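Long-range contacts in extracellular sialidase/neuraminidase, putative (Aspergillus fumigatus, PDB 2XZI), which acts as a KDNase, a sialidase-family glycosidase, probably extracellular, that releases the deaminated sialic acid KDN by hydrolysis: residues N2-K6 against L377-N382; R50-E56 against L70-K76; D111-I115 against T156-G162; L324-V329 against I371-F375. One frame throughout, in Å; residues are numbered along the deposited sequence. Where two conformers were deposited one is given.

The chain folds as a six-bladed beta-propeller, and contact 1 joins its two ends, setting residues 2-6 against the short helix 377-381 and Asn382 just after it and enclosing nearly the whole chain in one loop. The other three contacts lie within that loop, one after another without crossing. Contact 2 pairs the two middle strands of the first blade to follow the N-terminal strand. Contact 3 closes a longer loop in the next blade, and its 156-162 turn touches the end of the contact 2 hairpin. Contact 4 ties the exit from the fifth of these blades to strand 368-375 of the closing blade, which runs straight into the helix of contact 1; the side chains of contacts 1 and 4 touch.

Contact 1 of 4, residues N2-K6 against L377-N382; sequences NDPAK and LSWILN
Asn382, just past the helix 377-381, turns its side-chain amide to the N-terminal segment with CG anti to the carbonyl carbon (chi1 -75°), and ND2 donates to Lys6 O at 3.1 Å. The bond is nearly straight (169°), lies in the amide plane and meets a lone pair in the carbonyl plane. The same nitrogen donates back to Ser378 O at 2.9 Å from above that carbonyl's plane, while the backbone N of Asn382 reaches the oxygen from the opposite face. Lys6 is extended throughout, CG anti to its own N (chi1 -170°), and its methylenes run past Leu381 until CE lies 3.5 Å from Leu381 O; a water bonded to that carbonyl meets NZ only weakly. Beside the lysine chain, Ala5 CB packs on Leu377 CB at 3.7 Å and on Leu381 CD1 at 4.0 Å. Asp3 OD2 lies 3.5 Å from Leu381 CD1, the side chains crossing at about a right angle, and bonds Tyr311; OD1 accepts from Ala5 N (2.9 Å) in an Asx turn and pairs with Arg290. Two bonds thus fix the rotation of the Asn382 amide, which carries the direct hydrogen bond between the segments; Ser378 OG adds another to Ala8 O just beyond.

Contact 2 of 4, residues R50-E56 against L70-K76; sequences RILAFAE and LVYKRTK
Phe54 and Tyr72 face each other as a non-hydrogen-bonded pair, Phe54 CD2 lying 3.7 Å from Tyr72 CB and the two side chains slanting across one another. Leu70 CD1 comes to Phe54 CD2 at 4.0 Å from the same face of the sheet, and Leu117 and Pro105 of the next blade cover this apolar patch. Hydrogen-bonded pairs flank it: Ala53 with Lys73 and Ala55 with Val71 each exchange two hydrogen bonds, Lys73 N to Ala53 O being 2.8 Å. The other end is polar rather than loose; at its margin, with the exposed Lys76 and partly exposed Arg50, it turns to solvent. Thr75 OG1, set between its own N and carbonyl carbon (chi1 58°), accepts a nearly straight bond from Ile51 N at 3.0 Å and also bonds Thr77 O. Arg50 bends at chi3 so that NH1 reaches Thr75 O at 2.9 Å and, weakly, Lys76 O. Its guanidinium lies flat on that of Arg74, centres 4.0 Å apart and planes 9° apart. Asp161 pairs with Arg50 and Glu89 with Arg74, which probably offsets the like charges. The whole is an antiparallel beta hairpin, strands two and three of a four-stranded propeller blade, whose Glu56 end comes within about 5 Å of bound KDN.

Contact 3 of 4, residues D111-I115 against T156-G162; sequences DDNTI and TESRDDG
Asn113 and Asp161, both at turn positions with positive phi, meet in an unusual way: Asn113 ND2 donates to Asp161 OD1 at 3.0 Å in its own amide plane but 57° above the plane of the carboxylate. The two flat groups stand 62° apart, and both have further partners, Thr47 N for the amide oxygen and the hydroxyls of Thr46 and Thr48 for the carboxylate. A water bridges the same two residues, donating to Asn113 O and accepting from Asp161 N at 2.9 Å. Thr114 is the other polar centre. Its OG1, anti to the carbonyl carbon (chi1 -68°), donates to Asp112 OD2 at 2.6 Å and accepts from Arg159 NH1 at 2.9 Å, the arginine bending at chi2 to bring its guanidinium there. Gly214 O is a second acceptor for NH1. Between these groups the backbones form one antiparallel hydrogen-bonded pair, Ile115 with Ser158, and Ile115 CD1 reaches on to Gly162 N at 3.8 Å. Ser158 OG in turn takes Gly162 N at 2.9 Å and also bonds Thr164 O, folding the turn back on its strand, while Asp160 bonds Thr164 OG1. Residues 158-165 read Ser-X-Asp-X-Gly-X-Thr-Trp, the Asp box that links the third and fourth strands of sialidase propeller blades.

Contact 4 of 4, residues L324-V329 against I371-F375; sequences LEDAKV and IWRRF
Arg373 lays one face of its guanidinium against Leu324, whose CB lies 3.7 Å from the plane, toward its rim; Leu324 CD1 also touches NE at 3.7 Å. Val329 CG2 approaches the opposite face, so aliphatic groups lie over both faces, with Leu324 O also over the first. From strand 371-375 the arginine leaves with CG anti to the carbonyl carbon (chi1 -67°) and stays extended to NE, which carries the group across to the loop. There NH1 and NH2 converge end-on on one oxygen, Ala327 O, at 2.9 and 2.8 Å. That oxygen lies in the guanidinium plane, although both nitrogens approach it from the same face of its own carbonyl plane. Leu324 O meets NH2 at a poor angle, and accepts instead from Ala327 N within the 3-10 turn. Glu335 pairs with NH2 and Glu14 only weakly with NH1, which probably offsets the buried charge. Val329 CG2 and Ile371 CG2 meet tip to tip at 3.7 Å. Strand 368-375 runs between strands 12-18 and 349-356 of the closing blade; the loop, leaving strand 322-323 of the preceding blade, sets Leu324 against Val307 and Val353 and Ala327 against His12, with Trp379 of helix 377-381 packing alongside.

Contact 1 of 4, residues N2-K6 against L377-N382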
loop_
_atom_site.group_PDB
_atom_site.type_symbol
_atom_site.label_atom_id
_atom_site.label_comp_id
_atom_site.label_asym_id
_atom_site.label_seq_id
_atom_site.Cartn_x
_atom_site.Cartn_y
_atom_site.Cartn_z
ATOM N N ASN A 2 -29.794 -3.098 6.581
ATOM C CA ASN A 2 -29.507 -2.592 7.953
ATOM C C ASN A 2 -28.063 -2.879 8.340
ATOM O O ASN A 2 -27.561 -3.977 8.111
ATOM C CB ASN A 2 -30.438 -3.248 8.981
ATOM C CG ASN A 2 -31.901 -3.149 8.604
ATOM O OD1 ASN A 2 -32.476 -2.057 8.562
ATOM N ND2 ASN A 2 -32.520 -4.301 8.335
ATOM N N ASP A 3 -27.398 -1.879 8.911
ATOM C CA ASP A 3 -26.035 -2.054 9.409
ATOM C C ASP A 3 -25.982 -1.498 10.821
ATOM O O ASP A 3 -26.072 -0.268 11.009
ATOM C CB ASP A 3 -25.006 -1.375 8.498
ATOM C CG ASP A 3 -23.560 -1.719 8.884
ATOM O OD1 ASP A 3 -23.315 -2.077 10.047
ATOM O OD2 ASP A 3 -22.663 -1.636 8.021
ATOM N N PRO A 4 -25.839 -2.396 11.812
ATOM C CA PRO A 4 -25.849 -1.999 13.219
ATOM C C PRO A 4 -24.694 -1.074 13.562
ATOM O O PRO A 4 -24.764 -0.358 14.556
ATOM C CB PRO A 4 -25.680 -3.330 13.968
ATOM C CG PRO A 4 -25.010 -4.235 12.976
ATOM C CD PRO A 4 -25.620 -3.852 11.670
ATOM N N ALA A 5 -23.633 -1.091 12.756
ATOM C CA ALA A 5 -22.469 -0.242 13.029
ATOM C C ALA A 5 -22.781 1.250 12.993
ATOM O O ALA A 5 -22.125 2.045 13.671
ATOM C CB ALA A 5 -21.353 -0.550 12.048
ATOM N N LYS A 6 -23.779 1.636 12.212
ATOM C CA LYS A 6 -24.172 3.040 12.118
ATOM C C LYS A 6 -24.613 3.593 13.475
ATOM O O LYS A 6 -24.497 4.800 13.716
ATOM C CB LYS A 6 -25.251 3.224 11.058
ATOM C CG LYS A 6 -25.542 4.693 10.716
ATOM C CD LYS A 6 -26.467 4.820 9.516
ATOM C CE LYS A 6 -26.644 6.268 9.104
ATOM N NZ LYS A 6 -27.675 6.405 8.024
ATOM N N LEU A 377 -16.546 2.040 11.441
ATOM C CA LEU A 377 -17.577 1.907 10.420
ATOM C C LEU A 377 -18.638 2.979 10.607
ATOM O O LEU A 377 -19.121 3.554 9.629
ATOM C CB LEU A 377 -18.209 0.519 10.465
ATOM C CG LEU A 377 -17.320 -0.648 10.053
ATOM C CD1 LEU A 377 -18.063 -1.930 10.385
ATOM C CD2 LEU A 377 -16.930 -0.579 8.572
ATOM N N SER A 378 -18.991 3.259 11.866
ATOM C CA SER A 378 -19.959 4.309 12.159
ATOM C C SER A 378 -19.559 5.649 11.559
ATOM O O SER A 378 -20.389 6.355 11.021
ATOM C CB SER A 378 -20.112 4.491 13.653
ATOM O OG SER A 378 -20.987 5.571 13.884
ATOM N N TRP A 379 -18.278 5.985 11.639
ATOM C CA TRP A 379 -17.821 7.235 11.047
ATOM C C TRP A 379 -18.099 7.265 9.538
ATOM O O TRP A 379 -18.607 8.261 9.014
ATOM C CB TRP A 379 -16.349 7.516 11.356
ATOM C CG TRP A 379 -15.904 8.825 10.809
ATOM C CD1 TRP A 379 -16.049 10.048 11.393
ATOM C CD2 TRP A 379 -15.267 9.051 9.549
ATOM N NE1 TRP A 379 -15.527 11.025 10.582
ATOM C CE2 TRP A 379 -15.034 10.443 9.444
ATOM C CE3 TRP A 379 -14.856 8.214 8.498
ATOM C CZ2 TRP A 379 -14.413 11.020 8.325
ATOM C CZ3 TRP A 379 -14.222 8.785 7.394
ATOM C CH2 TRP A 379 -14.006 10.174 7.318
ATOM N N ILE A 380 -17.809 6.173 8.837
ATOM C CA ILE A 380 -18.077 6.129 7.402
ATOM C C ILE A 380 -19.570 6.269 7.127
ATOM O O ILE A 380 -19.982 7.067 6.279
ATOM C CB ILE A 380 -17.601 4.814 6.763
ATOM C CG1 ILE A 380 -16.103 4.591 7.015
ATOM C CG2 ILE A 380 -17.882 4.821 5.258
ATOM C CD1 ILE A 380 -15.560 3.221 6.516
ATOM N N LEU A 381 -20.367 5.473 7.837
ATOM C CA LEU A 381 -21.824 5.387 7.610
ATOM C C LEU A 381 -22.609 6.645 7.962
ATOM O O LEU A 381 -23.679 6.876 7.406
ATOM C CB LEU A 381 -22.404 4.180 8.351
ATOM C CG LEU A 381 -21.893 2.840 7.834
ATOM C CD1 LEU A 381 -22.204 1.744 8.862
ATOM C CD2 LEU A 381 -22.476 2.536 6.457
ATOM N N ASN A 382 -22.078 7.450 8.874
ATOM C CA ASN A 382 -22.712 8.705 9.260
ATOM C C ASN A 382 -22.238 9.902 8.432
ATOM O O ASN A 382 -22.522 11.056 8.767
ATOM C CB ASN A 382 -22.567 8.904 10.771
ATOM C CG ASN A 382 -23.523 8.005 11.541
ATOM O OD1 ASN A 382 -24.739 8.205 11.505
ATOM N ND2 ASN A 382 -22.985 6.996 12.228
HETATM O O HOH W 1 -25.299 5.266 5.914
#

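Contact 2 of 4, residues R50-E56 against L70-K76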
loop_
_atom_site.group_PDB
_atom_site.type_symbol
_atom_site.label_atom_id
_atom_site.label_comp_id
_atom_site.label_asym_id
_atom_site.label_seq_id
_atom_site.Cartn_x
_atom_site.Cartn_y
_atom_site.Cartn_z
ATOM N N ARG A 50 -0.064 -5.763 17.134
ATOM C CA ARG A 50 0.888 -4.715 16.762
ATOM C C ARG A 50 0.608 -4.269 15.335
ATOM O O ARG A 50 0.250 -5.099 14.476
ATOM C CB ARG A 50 2.306 -5.243 16.850
ATOM C CG ARG A 50 3.343 -4.129 16.950
ATOM C CD ARG A 50 4.756 -4.672 17.057
ATOM N NE ARG A 50 4.995 -5.494 18.254
ATOM C CZ ARG A 50 5.368 -5.031 19.443
ATOM N NH1 ARG A 50 5.523 -3.718 19.666
ATOM N NH2 ARG A 50 5.573 -5.899 20.433
ATOM N N ILE A 51 0.801 -2.978 15.080
ATOM C CA ILE A 51 0.627 -2.423 13.735
ATOM C C ILE A 51 1.997 -2.092 13.168
ATOM O O ILE A 51 2.821 -1.476 13.854
ATOM C CB ILE A 51 -0.329 -1.203 13.721
ATOM C CG1 ILE A 51 -1.688 -1.619 14.328
ATOM C CG2 ILE A 51 -0.520 -0.700 12.303
ATOM C CD1 ILE A 51 -2.666 -0.490 14.582
ATOM N N LEU A 52 2.236 -2.521 11.922
ATOM C CA LEU A 52 3.463 -2.230 11.178
ATOM C C LEU A 52 3.125 -1.347 9.991
ATOM O O LEU A 52 2.309 -1.726 9.153
ATOM C CB LEU A 52 4.102 -3.519 10.673
ATOM C CG LEU A 52 4.335 -4.635 11.682
ATOM C CD1 LEU A 52 4.987 -5.855 11.018
ATOM C CD2 LEU A 52 5.193 -4.152 12.840
ATOM N N ALA A 53 3.734 -0.159 9.949
ATOM C CA ALA A 53 3.554 0.792 8.852
ATOM C C ALA A 53 4.853 0.947 8.071
ATOM O O ALA A 53 5.901 1.259 8.657
ATOM C CB ALA A 53 3.102 2.133 9.420
ATOM N N PHE A 54 4.780 0.749 6.757
ATOM C CA PHE A 54 5.923 0.808 5.860
ATOM C C PHE A 54 5.779 1.955 4.888
ATOM O O PHE A 54 4.662 2.389 4.578
ATOM C CB PHE A 54 6.032 -0.472 5.039
ATOM C CG PHE A 54 6.074 -1.723 5.857
ATOM C CD1 PHE A 54 4.897 -2.381 6.204
ATOM C CD2 PHE A 54 7.278 -2.272 6.251
ATOM C CE1 PHE A 54 4.932 -3.559 6.974
ATOM C CE2 PHE A 54 7.313 -3.449 7.023
ATOM C CZ PHE A 54 6.142 -4.093 7.358
ATOM N N ALA A 55 6.913 2.449 4.404
ATOM C CA ALA A 55 6.904 3.470 3.367
ATOM C C ALA A 55 8.240 3.476 2.632
ATOM O O ALA A 55 9.242 2.887 3.100
ATOM C CB ALA A 55 6.644 4.839 3.983
ATOM N N GLU A 56 8.245 4.139 1.479
ATOM C CA GLU A 56 9.472 4.507 0.817
ATOM C C GLU A 56 9.997 5.807 1.387
ATOM O O GLU A 56 9.318 6.838 1.364
ATOM C CB GLU A 56 9.211 4.684 -0.678
ATOM C CG GLU A 56 9.046 3.375 -1.425
ATOM C CD GLU A 56 8.815 3.573 -2.905
ATOM O OE1 GLU A 56 9.253 4.611 -3.463
ATOM O OE2 GLU A 56 8.210 2.670 -3.519
ATOM N N LEU A 70 13.600 1.489 2.153
ATOM C CA LEU A 70 12.331 0.994 2.683
ATOM C C LEU A 70 12.352 1.135 4.187
ATOM O O LEU A 70 13.134 0.461 4.862
ATOM C CB LEU A 70 12.108 -0.471 2.295
ATOM C CG LEU A 70 10.654 -0.939 2.165
ATOM C CD1 LEU A 70 9.888 -0.899 3.497
ATOM C CD2 LEU A 70 9.913 -0.174 1.116
ATOM N N VAL A 71 11.491 2.016 4.691
ATOM C CA VAL A 71 11.449 2.373 6.110
ATOM C C VAL A 71 10.141 1.916 6.747
ATOM O O VAL A 71 9.200 1.543 6.049
ATOM C CB VAL A 71 11.706 3.901 6.331
ATOM C CG1 VAL A 71 13.117 4.272 5.841
ATOM C CG2 VAL A 71 10.614 4.775 5.680
ATOM N N TYR A 72 10.086 1.921 8.078
ATOM C CA TYR A 72 8.892 1.502 8.773
ATOM C C TYR A 72 8.814 2.045 10.191
ATOM O O TYR A 72 9.826 2.503 10.751
ATOM C CB TYR A 72 8.774 -0.024 8.779
ATOM C CG TYR A 72 9.698 -0.779 9.714
ATOM C CD1 TYR A 72 11.046 -0.931 9.429
ATOM C CD2 TYR A 72 9.200 -1.390 10.861
ATOM C CE1 TYR A 72 11.883 -1.657 10.268
ATOM C CE2 TYR A 72 10.039 -2.116 11.717
ATOM C CZ TYR A 72 11.373 -2.255 11.409
ATOM O OH TYR A 72 12.229 -2.968 12.234
ATOM N N LYS A 73 7.615 1.973 10.751
ATOM C CA LYS A 73 7.390 2.186 12.176
ATOM C C LYS A 73 6.475 1.107 12.692
ATOM O O LYS A 73 5.606 0.621 11.977
ATOM C CB LYS A 73 6.732 3.539 12.422
ATOM C CG LYS A 73 7.612 4.743 12.152
ATOM C CD LYS A 73 6.882 6.023 12.485
ATOM C CE LYS A 73 7.839 7.180 12.360
ATOM N NZ LYS A 73 7.284 8.431 12.897
ATOM N N ARG A 74 6.657 0.730 13.949
ATOM C CA ARG A 74 5.731 -0.166 14.622
ATOM C C ARG A 74 5.057 0.580 15.755
ATOM O O ARG A 74 5.618 1.530 16.296
ATOM C CB ARG A 74 6.480 -1.341 15.262
ATOM C CG ARG A 74 7.563 -1.988 14.405
ATOM C CD ARG A 74 8.021 -3.278 15.086
ATOM N NE ARG A 74 8.525 -3.040 16.445
ATOM C CZ ARG A 74 8.641 -3.981 17.381
ATOM N NH1 ARG A 74 8.267 -5.228 17.150
ATOM N NH2 ARG A 74 9.114 -3.665 18.585
ATOM N N THR A 75 3.883 0.122 16.155
ATOM C CA THR A 75 3.356 0.504 17.447
ATOM C C THR A 75 4.238 -0.061 18.557
ATOM O O THR A 75 4.797 -1.166 18.435
ATOM C CB THR A 75 1.870 0.106 17.619
ATOM O OG1 THR A 75 1.704 -1.314 17.453
ATOM C CG2 THR A 75 1.034 0.851 16.589
ATOM N N LYS A 76 4.382 0.736 19.620
ATOM C CA LYS A 76 5.253 0.394 20.747
ATOM C C LYS A 76 4.823 -0.880 21.452
ATOM O O LYS A 76 5.672 -1.672 21.892
ATOM C CB LYS A 76 5.286 1.540 21.756
ATOM C CG LYS A 76 6.064 2.757 21.309
ATOM C CD LYS A 76 5.971 3.838 22.379
ATOM C CE LYS A 76 6.787 5.042 21.990
ATOM N NZ LYS A 76 6.617 6.119 23.012
#

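Contact 3 of 4, residues D111-I115 against T156-G162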
loop_
_atom_site.group_PDB
_atom_site.type_symbol
_atom_site.label_atom_id
_atom_site.label_comp_id
_atom_site.label_asym_id
_atom_site.label_seq_id
_atom_site.Cartn_x
_atom_site.Cartn_y
_atom_site.Cartn_z
ATOM N N ASP A 111 -0.159 -17.043 9.049
ATOM C CA ASP A 111 -0.896 -17.595 10.208
ATOM C C ASP A 111 -0.033 -17.769 11.456
ATOM O O ASP A 111 -0.542 -17.751 12.590
ATOM C CB ASP A 111 -1.500 -18.972 9.888
ATOM C CG ASP A 111 -2.449 -18.959 8.708
ATOM O OD1 ASP A 111 -2.861 -17.869 8.251
ATOM O OD2 ASP A 111 -2.789 -20.065 8.241
ATOM N N ASP A 112 1.261 -17.988 11.239
ATOM C CA ASP A 112 2.228 -18.195 12.321
ATOM C C ASP A 112 2.778 -16.878 12.851
ATOM O O ASP A 112 3.649 -16.869 13.717
ATOM C CB ASP A 112 3.390 -19.060 11.822
ATOM C CG ASP A 112 4.207 -18.378 10.730
ATOM O OD1 ASP A 112 3.621 -17.610 9.918
ATOM O OD2 ASP A 112 5.436 -18.574 10.684
ATOM N N ASN A 113 2.258 -15.778 12.302
ATOM C CA ASN A 113 2.783 -14.419 12.508
ATOM C C ASN A 113 4.105 -14.083 11.834
ATOM O O ASN A 113 4.691 -13.046 12.133
ATOM C CB ASN A 113 2.768 -13.962 13.979
ATOM C CG ASN A 113 2.646 -12.469 14.099
ATOM O OD1 ASN A 113 1.910 -11.836 13.333
ATOM N ND2 ASN A 113 3.386 -11.879 15.042
ATOM N N THR A 114 4.582 -14.921 10.907
ATOM C CA THR A 114 5.643 -14.441 10.018
ATOM C C THR A 114 5.056 -13.288 9.190
ATOM O O THR A 114 3.973 -13.423 8.600
ATOM C CB THR A 114 6.159 -15.519 9.072
ATOM O OG1 THR A 114 6.856 -16.510 9.842
ATOM C CG2 THR A 114 7.116 -14.941 8.032
ATOM N N ILE A 115 5.751 -12.163 9.176
ATOM C CA ILE A 115 5.338 -11.089 8.284
ATOM C C ILE A 115 6.237 -11.091 7.052
ATOM O O ILE A 115 7.433 -10.833 7.138
ATOM C CB ILE A 115 5.333 -9.695 8.942
ATOM C CG1 ILE A 115 4.516 -9.696 10.246
ATOM C CG2 ILE A 115 4.771 -8.675 7.941
ATOM C CD1 ILE A 115 5.387 -9.841 11.508
ATOM N N THR A 156 11.622 -10.127 1.953
ATOM C CA THR A 156 12.161 -10.202 3.308
ATOM C C THR A 156 11.031 -10.638 4.238
ATOM O O THR A 156 9.844 -10.596 3.872
ATOM C CB THR A 156 12.795 -8.859 3.734
ATOM O OG1 THR A 156 13.203 -8.939 5.110
ATOM C CG2 THR A 156 11.814 -7.707 3.577
ATOM N N GLU A 157 11.389 -11.106 5.427
ATOM C CA GLU A 157 10.367 -11.436 6.408
ATOM C C GLU A 157 10.857 -11.179 7.816
ATOM O O GLU A 157 12.058 -11.040 8.050
ATOM C CB GLU A 157 9.852 -12.871 6.240
ATOM C CG GLU A 157 10.856 -13.962 6.565
ATOM C CD GLU A 157 11.883 -14.178 5.477
ATOM O OE1 GLU A 157 11.502 -14.182 4.285
ATOM O OE2 GLU A 157 13.069 -14.368 5.810
ATOM N N SER A 158 9.898 -11.063 8.720
ATOM C CA SER A 158 10.190 -10.909 10.140
ATOM C C SER A 158 9.534 -12.031 10.921
ATOM O O SER A 158 8.385 -12.394 10.662
ATOM C CB SER A 158 9.703 -9.546 10.634
ATOM O OG SER A 158 9.814 -9.432 12.052
ATOM N N ARG A 159 10.289 -12.571 11.889
ATOM C CA ARG A 159 9.773 -13.631 12.760
ATOM C C ARG A 159 9.517 -13.124 14.177
ATOM O O ARG A 159 9.133 -13.907 15.053
ATOM C CB ARG A 159 10.772 -14.789 12.856
ATOM C CG ARG A 159 11.404 -15.241 11.563
ATOM C CD ARG A 159 10.398 -15.875 10.610
ATOM N NE ARG A 159 11.081 -16.450 9.450
ATOM C CZ ARG A 159 10.520 -17.320 8.608
ATOM N NH1 ARG A 159 9.241 -17.678 8.753
ATOM N NH2 ARG A 159 11.236 -17.795 7.589
ATOM N N ASP A 160 9.742 -11.833 14.398
ATOM C CA ASP A 160 9.666 -11.240 15.740
ATOM C C ASP A 160 8.780 -9.993 15.764
ATOM O O ASP A 160 9.129 -8.960 16.355
ATOM C CB ASP A 160 11.072 -10.959 16.284
ATOM C CG ASP A 160 11.886 -10.032 15.394
ATOM O OD1 ASP A 160 11.347 -9.485 14.401
ATOM O OD2 ASP A 160 13.098 -9.842 15.683
ATOM N N ASP A 161 7.632 -10.116 15.086
ATOM C CA ASP A 161 6.573 -9.104 15.120
ATOM C C ASP A 161 7.080 -7.761 14.549
ATOM O O ASP A 161 6.690 -6.667 15.020
ATOM C CB ASP A 161 6.037 -8.983 16.565
ATOM C CG ASP A 161 4.551 -8.667 16.634
ATOM O OD1 ASP A 161 3.810 -8.928 15.658
ATOM O OD2 ASP A 161 4.099 -8.172 17.702
ATOM N N GLY A 162 7.930 -7.840 13.523
ATOM C CA GLY A 162 8.438 -6.649 12.844
ATOM C C GLY A 162 9.668 -6.014 13.455
ATOM O O GLY A 162 10.168 -5.004 12.951
HETATM O O HOH W 2 6.470 -12.570 14.112
#

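Contact 4 of 4, residues L324-V329 against I371-F375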
loop_
_atom_site.group_PDB
_atom_site.type_symbol
_atom_site.label_atom_id
_atom_site.label_comp_id
_atom_site.label_asym_id
_atom_site.label_seq_id
_atom_site.Cartn_x
_atom_site.Cartn_y
_atom_site.Cartn_z
ATOM N N LEU A 324 -12.450 11.651 3.174
ATOM C CA LEU A 324 -11.495 11.836 4.278
ATOM C C LEU A 324 -11.362 13.302 4.713
ATOM O O LEU A 324 -11.052 13.573 5.882
ATOM C CB LEU A 324 -10.107 11.250 3.975
ATOM C CG LEU A 324 -10.092 9.760 3.658
ATOM C CD1 LEU A 324 -8.664 9.246 3.613
ATOM C CD2 LEU A 324 -10.940 8.925 4.635
ATOM N N GLU A 325 -11.661 14.226 3.795
ATOM C CA GLU A 325 -11.570 15.646 4.112
ATOM C C GLU A 325 -12.611 16.086 5.153
ATOM O O GLU A 325 -12.501 17.165 5.717
ATOM C CB GLU A 325 -11.576 16.523 2.842
ATOM C CG GLU A 325 -12.419 16.020 1.679
ATOM C CD GLU A 325 -12.013 16.626 0.337
ATOM O OE1 GLU A 325 -11.915 17.872 0.254
ATOM O OE2 GLU A 325 -11.804 15.856 -0.636
ATOM N N ASP A 326 -13.596 15.231 5.442
ATOM C CA ASP A 326 -14.539 15.492 6.545
ATOM C C ASP A 326 -13.844 15.463 7.910
ATOM O O ASP A 326 -14.369 15.995 8.896
ATOM C CB ASP A 326 -15.671 14.460 6.574
ATOM C CG ASP A 326 -16.640 14.578 5.411
ATOM O OD1 ASP A 326 -16.466 15.452 4.543
ATOM O OD2 ASP A 326 -17.592 13.763 5.393
ATOM N N ALA A 327 -12.680 14.812 7.967
ATOM C CA ALA A 327 -11.846 14.762 9.160
ATOM C C ALA A 327 -10.433 15.205 8.737
ATOM O O ALA A 327 -9.481 14.432 8.801
ATOM C CB ALA A 327 -11.824 13.342 9.733
ATOM N N LYS A 328 -10.304 16.463 8.310
ATOM C CA LYS A 328 -9.053 16.958 7.734
ATOM C C LYS A 328 -7.924 17.049 8.764
ATOM O O LYS A 328 -8.151 17.323 9.957
ATOM C CB LYS A 328 -9.255 18.321 7.041
ATOM C CG LYS A 328 -8.174 18.676 6.023
ATOM C CD LYS A 328 -8.276 20.136 5.547
ATOM C CE LYS A 328 -7.177 20.486 4.538
ATOM N NZ LYS A 328 -7.414 19.915 3.178
ATOM N N VAL A 329 -6.713 16.790 8.281
ATOM C CA VAL A 329 -5.473 16.999 9.020
ATOM C C VAL A 329 -4.892 18.347 8.603
ATOM O O VAL A 329 -4.888 18.698 7.418
ATOM C CB VAL A 329 -4.434 15.883 8.719
ATOM C CG1 VAL A 329 -3.092 16.168 9.382
ATOM C CG2 VAL A 329 -4.952 14.543 9.159
ATOM N N ILE A 371 -0.027 10.385 6.266
ATOM C CA ILE A 371 -0.972 10.550 7.364
ATOM C C ILE A 371 -1.451 9.185 7.825
ATOM O O ILE A 371 -1.676 8.299 6.993
ATOM C CB ILE A 371 -2.203 11.392 6.909
ATOM C CG1 ILE A 371 -1.810 12.789 6.413
ATOM C CG2 ILE A 371 -3.298 11.448 7.996
ATOM C CD1 ILE A 371 -0.679 13.429 7.126
ATOM N N TRP A 372 -1.582 9.015 9.142
ATOM C CA TRP A 372 -2.243 7.857 9.737
ATOM C C TRP A 372 -3.632 8.224 10.236
ATOM O O TRP A 372 -3.808 9.214 10.958
ATOM C CB TRP A 372 -1.398 7.334 10.890
ATOM C CG TRP A 372 -2.017 6.317 11.791
ATOM C CD1 TRP A 372 -2.304 6.494 13.120
ATOM C CD2 TRP A 372 -2.363 4.961 11.478
ATOM N NE1 TRP A 372 -2.825 5.336 13.648
ATOM C CE2 TRP A 372 -2.864 4.378 12.669
ATOM C CE3 TRP A 372 -2.314 4.180 10.306
ATOM C CZ2 TRP A 372 -3.297 3.053 12.730
ATOM C CZ3 TRP A 372 -2.755 2.860 10.371
ATOM C CH2 TRP A 372 -3.235 2.314 11.582
ATOM N N ARG A 373 -4.615 7.418 9.870
ATOM C CA ARG A 373 -5.990 7.658 10.271
ATOM C C ARG A 373 -6.525 6.410 10.919
ATOM O O ARG A 373 -6.208 5.282 10.477
ATOM C CB ARG A 373 -6.859 7.939 9.068
ATOM C CG ARG A 373 -6.557 9.224 8.357
ATOM C CD ARG A 373 -7.528 9.459 7.200
ATOM N NE ARG A 373 -7.449 10.847 6.761
ATOM C CZ ARG A 373 -8.066 11.857 7.370
ATOM N NH1 ARG A 373 -8.824 11.644 8.438
ATOM N NH2 ARG A 373 -7.915 13.093 6.907
ATOM N N ARG A 374 -7.341 6.611 11.954
ATOM C CA ARG A 374 -8.206 5.568 12.488
ATOM C C ARG A 374 -9.632 6.064 12.419
ATOM O O ARG A 374 -9.906 7.214 12.780
ATOM C CB ARG A 374 -7.836 5.241 13.929
ATOM C CG ARG A 374 -6.519 4.521 14.056
ATOM C CD ARG A 374 -5.846 4.670 15.434
ATOM N NE ARG A 374 -6.795 4.664 16.544
ATOM C CZ ARG A 374 -7.339 3.570 17.074
ATOM N NH1 ARG A 374 -7.008 2.365 16.619
ATOM N NH2 ARG A 374 -8.241 3.692 18.048
ATOM N N PHE A 375 -10.550 5.206 11.988
ATOM C CA PHE A 375 -11.967 5.544 12.027
ATOM C C PHE A 375 -12.754 4.264 12.099
ATOM O O PHE A 375 -12.269 3.213 11.685
ATOM C CB PHE A 375 -12.380 6.385 10.802
ATOM C CG PHE A 375 -11.867 5.862 9.483
ATOM C CD1 PHE A 375 -12.535 4.859 8.823
ATOM C CD2 PHE A 375 -10.730 6.404 8.894
ATOM C CE1 PHE A 375 -12.076 4.383 7.605
ATOM C CE2 PHE A 375 -10.270 5.933 7.673
ATOM C CZ PHE A 375 -10.959 4.918 7.029
#